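Ferredoxin component of carbazole 1,9a-dioxygenase (Nocardioides aromaticivorans, PDB 3GCE) probably carries electrons through its Rieske-type [2Fe-2S] cluster to the terminal oxygenase component of the carbazole 1,9a-dioxygenase system. Local coordinates at residues P11-T16 / G104-V109; A15-L20 / V37-D42; V44-N49 / Y98-D103. One frame throughout, in Å; residues are numbered along the deposited sequence.

Contact 1 of 3, residues P11-T16 / G104-V109; sequences PVRVAT and GTEILV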
loop_
_atom_site.group_PDB
_atom_site.type_symbol
_atom_site.label_atom_id
_atom_site.label_comp_id
_atom_site.label_asym_id
_atom_site.label_seq_id
_atom_site.Cartn_x
_atom_site.Cartn_y
_atom_site.Cartn_z
ATOM N N PRO A 11 13.679 -6.057 8.956
ATOM C CA PRO A 11 12.664 -5.403 8.142
ATOM C C PRO A 11 13.228 -4.127 7.493
ATOM O O PRO A 11 14.431 -3.862 7.605
ATOM C CB PRO A 11 11.583 -5.067 9.156
ATOM C CG PRO A 11 12.312 -4.831 10.408
ATOM C CD PRO A 11 13.532 -5.730 10.383
ATOM N N VAL A 12 12.369 -3.369 6.811
ATOM C CA VAL A 12 12.757 -2.095 6.224
ATOM C C VAL A 12 11.980 -0.962 6.921
ATOM O O VAL A 12 10.746 -0.992 6.953
ATOM C CB VAL A 12 12.468 -2.115 4.702
ATOM C CG1 VAL A 12 12.750 -0.774 4.055
ATOM C CG2 VAL A 12 13.251 -3.292 4.028
ATOM N N ARG A 13 12.687 0.018 7.482
ATOM C CA ARG A 13 12.023 1.157 8.119
ATOM C C ARG A 13 11.766 2.137 6.992
ATOM O O ARG A 13 12.716 2.569 6.327
ATOM C CB ARG A 13 12.871 1.880 9.196
ATOM C CG ARG A 13 12.004 3.006 9.868
ATOM C CD ARG A 13 12.595 4.375 10.216
ATOM N NE ARG A 13 12.678 5.257 9.079
ATOM C CZ ARG A 13 12.480 6.583 9.059
ATOM N NH1 ARG A 13 12.109 7.298 10.115
ATOM N NH2 ARG A 13 12.626 7.180 7.917
ATOM N N VAL A 14 10.504 2.487 6.776
ATOM C CA VAL A 14 10.156 3.362 5.649
ATOM C C VAL A 14 9.929 4.801 6.064
ATOM O O VAL A 14 10.192 5.718 5.287
ATOM C CB VAL A 14 8.933 2.831 4.862
ATOM C CG1 VAL A 14 9.297 1.489 4.197
ATOM C CG2 VAL A 14 7.710 2.685 5.767
ATOM N N ALA A 15 9.429 4.994 7.279
ATOM C CA ALA A 15 9.057 6.311 7.755
ATOM C C ALA A 15 8.602 6.228 9.200
ATOM O O ALA A 15 8.404 5.132 9.733
ATOM C CB ALA A 15 7.923 6.887 6.877
ATOM N N THR A 16 8.442 7.393 9.822
ATOM C CA THR A 16 7.787 7.537 11.110
ATOM C C THR A 16 6.287 7.750 10.854
ATOM O O THR A 16 5.904 8.384 9.857
ATOM C CB THR A 16 8.373 8.766 11.861
ATOM O OG1 THR A 16 9.797 8.725 11.791
ATOM C CG2 THR A 16 7.998 8.759 13.277
ATOM N N GLY A 104 7.459 1.923 18.308
ATOM C CA GLY A 104 7.999 3.198 18.756
ATOM C C GLY A 104 7.939 4.290 17.693
ATOM O O GLY A 104 8.930 4.994 17.472
ATOM N N THR A 105 6.769 4.440 17.072
ATOM C CA THR A 105 6.520 5.399 15.965
ATOM C C THR A 105 7.189 5.085 14.613
ATOM O O THR A 105 6.774 5.630 13.575
ATOM C CB THR A 105 6.789 6.897 16.366
ATOM O OG1 THR A 105 5.971 7.761 15.557
ATOM C CG2 THR A 105 8.224 7.285 16.157
ATOM N N GLU A 106 7.984 4.052 14.532
ATOM C CA GLU A 106 8.661 3.707 13.273
ATOM C C GLU A 106 7.855 2.678 12.489
ATOM O O GLU A 106 7.442 1.644 13.031
ATOM C CB GLU A 106 10.073 3.161 13.520
ATOM C CG GLU A 106 10.955 4.041 14.403
ATOM C CD GLU A 106 11.159 5.442 13.863
ATOM O OE1 GLU A 106 11.083 5.643 12.643
ATOM O OE2 GLU A 106 11.406 6.351 14.680
ATOM N N ILE A 107 7.657 2.953 11.208
ATOM C CA ILE A 107 6.908 2.038 10.369
ATOM C C ILE A 107 7.865 1.025 9.747
ATOM O O ILE A 107 8.747 1.381 8.944
ATOM C CB ILE A 107 6.082 2.765 9.267
ATOM C CG1 ILE A 107 5.095 3.765 9.882
ATOM C CG2 ILE A 107 5.332 1.733 8.413
ATOM C CD1 ILE A 107 4.443 4.687 8.788
ATOM N N LEU A 108 7.686 -0.237 10.113
ATOM C CA LEU A 108 8.586 -1.302 9.646
ATOM C C LEU A 108 7.831 -2.265 8.735
ATOM O O LEU A 108 6.758 -2.749 9.110
ATOM C CB LEU A 108 9.123 -2.061 10.849
ATOM C CG LEU A 108 9.829 -1.258 11.962
ATOM C CD1 LEU A 108 10.229 -2.196 13.115
ATOM C CD2 LEU A 108 11.058 -0.541 11.388
ATOM N N VAL A 109 8.409 -2.559 7.573
ATOM C CA VAL A 109 7.803 -3.441 6.567
ATOM C C VAL A 109 8.678 -4.689 6.371
ATOM O O VAL A 109 9.880 -4.581 6.125
ATOM C CB VAL A 109 7.633 -2.690 5.204
ATOM C CG1 VAL A 109 6.914 -3.576 4.146
ATOM C CG2 VAL A 109 6.851 -1.358 5.426
HETATM O O HOH W 1 12.317 8.881 14.083
#

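Contact 2 of 3, residues A15-L20 / V37-D42; sequences ATLDQL and VVRDGD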
loop_
_atom_site.group_PDB
_atom_site.type_symbol
_atom_site.label_atom_id
_atom_site.label_comp_id
_atom_site.label_asym_id
_atom_site.label_seq_id
_atom_site.Cartn_x
_atom_site.Cartn_y
_atom_site.Cartn_z
ATOM N N ALA A 15 9.429 4.994 7.279
ATOM C CA ALA A 15 9.057 6.311 7.755
ATOM C C ALA A 15 8.602 6.228 9.200
ATOM O O ALA A 15 8.404 5.132 9.733
ATOM C CB ALA A 15 7.923 6.887 6.877
ATOM N N THR A 16 8.442 7.393 9.822
ATOM C CA THR A 16 7.787 7.537 11.110
ATOM C C THR A 16 6.287 7.750 10.854
ATOM O O THR A 16 5.904 8.384 9.857
ATOM C CB THR A 16 8.373 8.766 11.861
ATOM O OG1 THR A 16 9.797 8.725 11.791
ATOM C CG2 THR A 16 7.998 8.759 13.277
ATOM N N LEU A 17 5.440 7.218 11.736
ATOM C CA LEU A 17 3.998 7.239 11.542
ATOM C C LEU A 17 3.457 8.627 11.197
ATOM O O LEU A 17 2.644 8.766 10.276
ATOM C CB LEU A 17 3.266 6.677 12.765
ATOM C CG LEU A 17 1.756 6.468 12.669
ATOM C CD1 LEU A 17 1.431 5.310 11.763
ATOM C CD2 LEU A 17 1.148 6.250 14.047
ATOM N N ASP A 18 3.909 9.657 11.909
ATOM C CA ASP A 18 3.335 10.985 11.668
ATOM C C ASP A 18 4.003 11.740 10.526
ATOM O O ASP A 18 3.621 12.876 10.220
ATOM C CB ASP A 18 3.283 11.816 12.941
ATOM C CG ASP A 18 4.540 11.707 13.752
ATOM O OD1 ASP A 18 5.638 11.925 13.178
ATOM O OD2 ASP A 18 4.416 11.394 14.963
ATOM N N GLN A 19 4.975 11.106 9.872
ATOM C CA GLN A 19 5.477 11.620 8.602
ATOM C C GLN A 19 4.494 11.282 7.490
ATOM O O GLN A 19 4.567 11.849 6.404
ATOM C CB GLN A 19 6.847 11.054 8.253
ATOM C CG GLN A 19 7.993 11.544 9.122
ATOM C CD GLN A 19 9.315 10.870 8.761
ATOM O OE1 GLN A 19 9.338 9.731 8.272
ATOM N NE2 GLN A 19 10.429 11.578 8.998
ATOM N N LEU A 20 3.578 10.352 7.772
ATOM C CA LEU A 20 2.537 9.979 6.814
ATOM C C LEU A 20 1.225 10.668 7.135
ATOM O O LEU A 20 0.655 10.480 8.227
ATOM C CB LEU A 20 2.331 8.456 6.804
ATOM C CG LEU A 20 3.094 7.582 5.811
ATOM C CD1 LEU A 20 4.599 7.777 5.895
ATOM C CD2 LEU A 20 2.717 6.123 6.035
ATOM N N VAL A 37 2.396 2.350 0.840
ATOM C CA VAL A 37 2.087 2.384 2.259
ATOM C C VAL A 37 1.054 3.483 2.479
ATOM O O VAL A 37 1.176 4.559 1.893
ATOM C CB VAL A 37 3.400 2.575 3.090
ATOM C CG1 VAL A 37 3.122 2.773 4.567
ATOM C CG2 VAL A 37 4.274 1.348 2.907
ATOM N N VAL A 38 0.018 3.186 3.278
ATOM C CA VAL A 38 -1.008 4.153 3.589
ATOM C C VAL A 38 -1.505 3.997 5.030
ATOM O O VAL A 38 -1.698 2.884 5.520
ATOM C CB VAL A 38 -2.178 4.076 2.546
ATOM C CG1 VAL A 38 -2.977 2.777 2.682
ATOM C CG2 VAL A 38 -3.089 5.316 2.638
ATOM N N ARG A 39 -1.666 5.131 5.708
ATOM C CA ARG A 39 -2.220 5.191 7.061
ATOM C C ARG A 39 -3.729 5.403 6.978
ATOM O O ARG A 39 -4.216 6.197 6.162
ATOM C CB ARG A 39 -1.660 6.390 7.820
ATOM C CG ARG A 39 -0.317 6.238 8.492
ATOM C CD ARG A 39 -0.007 7.518 9.333
ATOM N NE ARG A 39 -0.883 7.683 10.503
ATOM C CZ ARG A 39 -0.899 8.746 11.316
ATOM N NH1 ARG A 39 -0.111 9.795 11.103
ATOM N NH2 ARG A 39 -1.716 8.763 12.356
ATOM N N ASP A 40 -4.459 4.683 7.814
ATOM C CA ASP A 40 -5.851 4.978 8.092
ATOM C C ASP A 40 -5.996 4.959 9.619
ATOM O O ASP A 40 -5.661 3.959 10.264
ATOM C CB ASP A 40 -6.757 3.919 7.454
ATOM C CG ASP A 40 -8.249 4.214 7.667
ATOM O OD1 ASP A 40 -8.734 5.258 7.175
ATOM O OD2 ASP A 40 -8.923 3.399 8.337
ATOM N N GLY A 41 -6.469 6.059 10.211
ATOM C CA GLY A 41 -6.501 6.150 11.674
ATOM C C GLY A 41 -5.083 5.951 12.163
ATOM O O GLY A 41 -4.173 6.618 11.682
ATOM N N ASP A 42 -4.883 5.012 13.082
ATOM C CA ASP A 42 -3.534 4.657 13.504
ATOM C C ASP A 42 -3.031 3.371 12.844
ATOM O O ASP A 42 -1.931 2.886 13.165
ATOM C CB ASP A 42 -3.468 4.518 15.024
ATOM C CG ASP A 42 -3.586 5.857 15.726
ATOM O OD1 ASP A 42 -2.802 6.777 15.387
ATOM O OD2 ASP A 42 -4.474 5.977 16.598
#

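Contact 3 of 3, residues V44-N49 / Y98-D103; sequences VYAISN and YDVVVD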
loop_
_atom_site.group_PDB
_atom_site.type_symbol
_atom_site.label_atom_id
_atom_site.label_comp_id
_atom_site.label_asym_id
_atom_site.label_seq_id
_atom_site.Cartn_x
_atom_site.Cartn_y
_atom_site.Cartn_z
ATOM N N VAL A 44 -1.628 1.076 9.677
ATOM C CA VAL A 44 -0.809 1.263 8.476
ATOM C C VAL A 44 -0.967 -0.008 7.648
ATOM O O VAL A 44 -0.915 -1.134 8.204
ATOM C CB VAL A 44 0.683 1.458 8.834
ATOM C CG1 VAL A 44 1.530 1.696 7.577
ATOM C CG2 VAL A 44 0.840 2.617 9.814
ATOM N N TYR A 45 -1.152 0.179 6.341
ATOM C CA TYR A 45 -1.307 -0.933 5.399
ATOM C C TYR A 45 -0.255 -0.826 4.324
ATOM O O TYR A 45 0.174 0.277 3.986
ATOM C CB TYR A 45 -2.693 -0.871 4.742
ATOM C CG TYR A 45 -3.777 -0.863 5.769
ATOM C CD1 TYR A 45 -4.121 -2.027 6.427
ATOM C CD2 TYR A 45 -4.429 0.316 6.119
ATOM C CE1 TYR A 45 -5.093 -2.039 7.399
ATOM C CE2 TYR A 45 -5.439 0.305 7.104
ATOM C CZ TYR A 45 -5.758 -0.885 7.717
ATOM O OH TYR A 45 -6.733 -0.940 8.680
ATOM N N ALA A 46 0.153 -1.965 3.773
ATOM C CA ALA A 46 1.213 -1.969 2.756
ATOM C C ALA A 46 0.915 -3.041 1.727
ATOM O O ALA A 46 0.643 -4.190 2.091
ATOM C CB ALA A 46 2.566 -2.234 3.415
ATOM N N ILE A 47 0.954 -2.670 0.443
ATOM C CA ILE A 47 0.784 -3.646 -0.645
ATOM C C ILE A 47 1.752 -3.273 -1.745
ATOM O O ILE A 47 2.309 -2.180 -1.725
ATOM C CB ILE A 47 -0.696 -3.745 -1.194
ATOM C CG1 ILE A 47 -1.203 -2.383 -1.727
ATOM C CG2 ILE A 47 -1.615 -4.275 -0.094
ATOM C CD1 ILE A 47 -2.481 -2.492 -2.638
ATOM N N SER A 48 1.967 -4.182 -2.688
ATOM C CA SER A 48 2.774 -3.843 -3.864
ATOM C C SER A 48 2.231 -2.581 -4.524
ATOM O O SER A 48 1.014 -2.409 -4.660
ATOM C CB SER A 48 2.761 -4.963 -4.885
ATOM O OG SER A 48 3.384 -4.482 -6.075
ATOM N N ASN A 49 3.139 -1.703 -4.939
ATOM C CA ASN A 49 2.739 -0.459 -5.577
ATOM C C ASN A 49 2.381 -0.641 -7.049
ATOM O O ASN A 49 1.887 0.280 -7.671
ATOM C CB ASN A 49 3.848 0.597 -5.465
ATOM C CG ASN A 49 3.328 2.014 -5.700
ATOM O OD1 ASN A 49 2.232 2.349 -5.275
ATOM N ND2 ASN A 49 4.117 2.840 -6.376
ATOM N N TYR A 98 2.075 -6.783 2.243
ATOM C CA TYR A 98 3.318 -6.827 3.032
ATOM C C TYR A 98 2.990 -6.671 4.495
ATOM O O TYR A 98 2.157 -5.862 4.831
ATOM C CB TYR A 98 4.247 -5.685 2.615
ATOM C CG TYR A 98 4.944 -5.940 1.317
ATOM C CD1 TYR A 98 4.260 -5.800 0.097
ATOM C CD2 TYR A 98 6.282 -6.314 1.288
ATOM C CE1 TYR A 98 4.928 -6.017 -1.128
ATOM C CE2 TYR A 98 6.944 -6.529 0.082
ATOM C CZ TYR A 98 6.264 -6.388 -1.113
ATOM O OH TYR A 98 6.945 -6.628 -2.284
ATOM N N ASP A 99 3.657 -7.422 5.366
ATOM C CA ASP A 99 3.401 -7.302 6.800
ATOM C C ASP A 99 4.044 -6.030 7.318
ATOM O O ASP A 99 5.150 -5.695 6.914
ATOM C CB ASP A 99 3.923 -8.525 7.567
ATOM C CG ASP A 99 3.106 -9.784 7.264
ATOM O OD1 ASP A 99 1.872 -9.673 7.039
ATOM O OD2 ASP A 99 3.698 -10.873 7.219
ATOM N N VAL A 100 3.325 -5.339 8.200
ATOM C CA VAL A 100 3.742 -4.036 8.717
ATOM C C VAL A 100 3.518 -4.038 10.201
ATOM O O VAL A 100 2.465 -4.488 10.680
ATOM C CB VAL A 100 2.889 -2.847 8.216
ATOM C CG1 VAL A 100 3.609 -1.496 8.467
ATOM C CG2 VAL A 100 2.529 -2.975 6.780
ATOM N N VAL A 101 4.499 -3.490 10.908
ATOM C CA VAL A 101 4.427 -3.224 12.336
ATOM C C VAL A 101 4.817 -1.746 12.550
ATOM O O VAL A 101 5.712 -1.225 11.881
ATOM C CB VAL A 101 5.371 -4.234 13.090
ATOM C CG1 VAL A 101 5.991 -3.658 14.363
ATOM C CG2 VAL A 101 4.640 -5.545 13.378
ATOM N N VAL A 102 4.105 -1.056 13.436
ATOM C CA VAL A 102 4.574 0.223 13.963
ATOM C C VAL A 102 5.194 -0.027 15.348
ATOM O O VAL A 102 4.536 -0.535 16.257
ATOM C CB VAL A 102 3.439 1.251 14.066
ATOM C CG1 VAL A 102 3.949 2.556 14.665
ATOM C CG2 VAL A 102 2.820 1.520 12.671
ATOM N N ASP A 103 6.468 0.324 15.501
ATOM C CA ASP A 103 7.176 0.076 16.742
ATOM C C ASP A 103 7.847 1.384 17.149
ATOM O O ASP A 103 8.659 1.924 16.410
ATOM C CB ASP A 103 8.181 -1.067 16.533
ATOM C CG ASP A 103 8.925 -1.456 17.805
ATOM O OD1 ASP A 103 9.722 -0.628 18.312
ATOM O OD2 ASP A 103 8.729 -2.602 18.286
#

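Contact 1 of 3, residues P11-T16 / G104-V109
Val12 and Val109 form a hydrogen-bonded antiparallel pair, with Val12 N to Val109 O at 2.9 Å and the return bond from Val109 N to Val12 O. Further along, Val14 N bonds Ile107 O and Ile107 N bonds Ala15 O. Val14 and Ala15 thus both lie opposite Ile107, a beta bulge in strand 12-16. The Val14, Ile107 and Val109 side is buried. Val14 CG2 meets Ile107 CG2 at 3.7 Å. The Val14 and Val109 side chains cross at about a right angle, CG1 to CG2 3.9 Å.

The face with Arg13, Glu106 and Leu108 is more exposed, but tight where Thr16 CG2 meets Thr105 CG2 at 3.2 Å. CG of Arg13 stands anti to the backbone N (chi1 -176°), and the bent chain folds the guanidinium over Ala15 CA. Arg13 NH1 is 3.2 Å from Glu106 OE1, a salt bridge on the carboxylate's syn side. A water donates to Glu106 OE2.

Strand 106-109 is the middle of a three-stranded antiparallel sheet, flanked by 12-16 and 100-103. The sheet's inner face packs on strand 26-30, Val14 and Ala15 on Phe28, Val12 and Val109 on Val30.

Contact 2 of 3, residues A15-L20 / V37-D42
Arg39 sets out from strand 33-40 with CG anti to its carbonyl carbon (chi1 -83°), runs straight through chi2 and turns at chi3 (68°), which delivers NH1 to the carbonyls of Leu17 and Leu20. Leu17 has CG anti to the backbone N (chi1 -173°), and this lays its branch across the guanidinium. Leu17 CG sits 3.6 Å above the guanidinium plane, toward the rim of one face, and Leu17 CD1 is 3.5 Å from Arg39 NE.

One bond runs from Arg39 NH1 to Leu20 O, 3.1 Å. NH1 lies nearly in line with the C=O, but the bond is bent at the hydrogen and tilted from the guanidinium plane. The bond from NH1 to Leu17 O is weak and strongly bent. Leu17 O also accepts Leu20 N within the turn.

The turn is a short 3-10 segment, 17-19, that follows strand 12-16 in this Rieske domain. Gln19 OE1 folds back to accept the N-H of Thr16. Arg39 joins this turn to the end of strand 33-40, where the chain bends back into strand 43-48. With an alanine in place of Arg39, the Leu20 carbonyl would probably lose this donor and a gap would open beneath Leu17.

The aliphatic part of the arginine packs too, with Leu20 CB 3.6 Å from Arg39 CD. Deeper in, Leu20 CD2 meets Val37 CG1 at 3.7 Å. On the outer side, Arg39 NH2 makes a weak bond to Gly41 O and a long salt bridge to Asp42 OD1, 3.8 Å.

Contact 3 of 3, residues V44-N49 / Y98-D103
Tyr98 N donates to Ala46 O in the single hydrogen bond between these two segments. It measures 3.0 Å and is almost straight at N-H (173°), but the donor lies well above the carbonyl plane of Ala46.

The tyrosine side chain continues along segment 44-49. Tyr98 CB comes first and meets Ala46 CB at 3.9 Å. CG is anti to the carbonyl carbon (chi1 -76°), which turns the ring along the backbone of Ile47 and Ser48. Tyr98 CD1 then passes the carbonyl carbon of Ile47, atom C, at 4.0 Å. Tyr98 CE1 reaches Ser48 N at 3.8 Å. This nitrogen is at the ring edge and near its plane, so the ring runs along the chain edge-on at Ser48. The contact with 44-49 ends at CE1, and the hydroxyl at the tip meets nothing of that segment. Elsewhere Tyr98 is packed by Asp33 and Val35 of strand 33-40 and by Val109.

This is the base of the Rieske fold, where two three-stranded antiparallel sheets face each other. A third sheet belongs to the cluster-binding part. Strand 43-48 is an outer strand of the sheet with 26-30 and 33-40. Strand 100-103 is an outer strand of the sheet with 12-16 and 106-109. Their axes come within 7.3 Å at 145°, too far apart for strand pairing, and side chains fill the space between.

Three valines share this filling with Ala46 and Tyr98. Val100 points its two methyls to different partners. Val100 CG2 presses on Ala46 CB at 3.4 Å, tighter than usual carbon contact. Val100 CG1 meets Val44 CG1 at 3.9 Å, the two side chains at about a right angle. The other branch of Val44, CG2, meets Val102 CG2 at 3.6 Å. Val44 is further bordered by Val37, Leu17 and Ile107. Strand 43-48 ends at Ser48, and the chain runs on toward Cys51.

The three contacts lie about 9 to 10 Å apart, centre to centre, and pack against one another. Contact 1 runs into contact 2 through Ala15 and Thr16, and Thr105 O probably accepts from Leu17 N (2.8 Å). Contact 1 joins contact 3 along the sheet, where Leu108 N is 2.8 Å from Val101 O. Contacts 2 and 3 meet through strands 33-40 and 43-48, and Leu17 CD1 touches Val44 CG2 at 3.4 Å. Contact 3 leads toward the [2Fe-2S] site. The side chain of Ile47 is about 11 Å from the cluster, and that of Ser48 about 8 Å from the side chain of Cys51, a cluster ligand. Contacts 1 and 2 lie away from it.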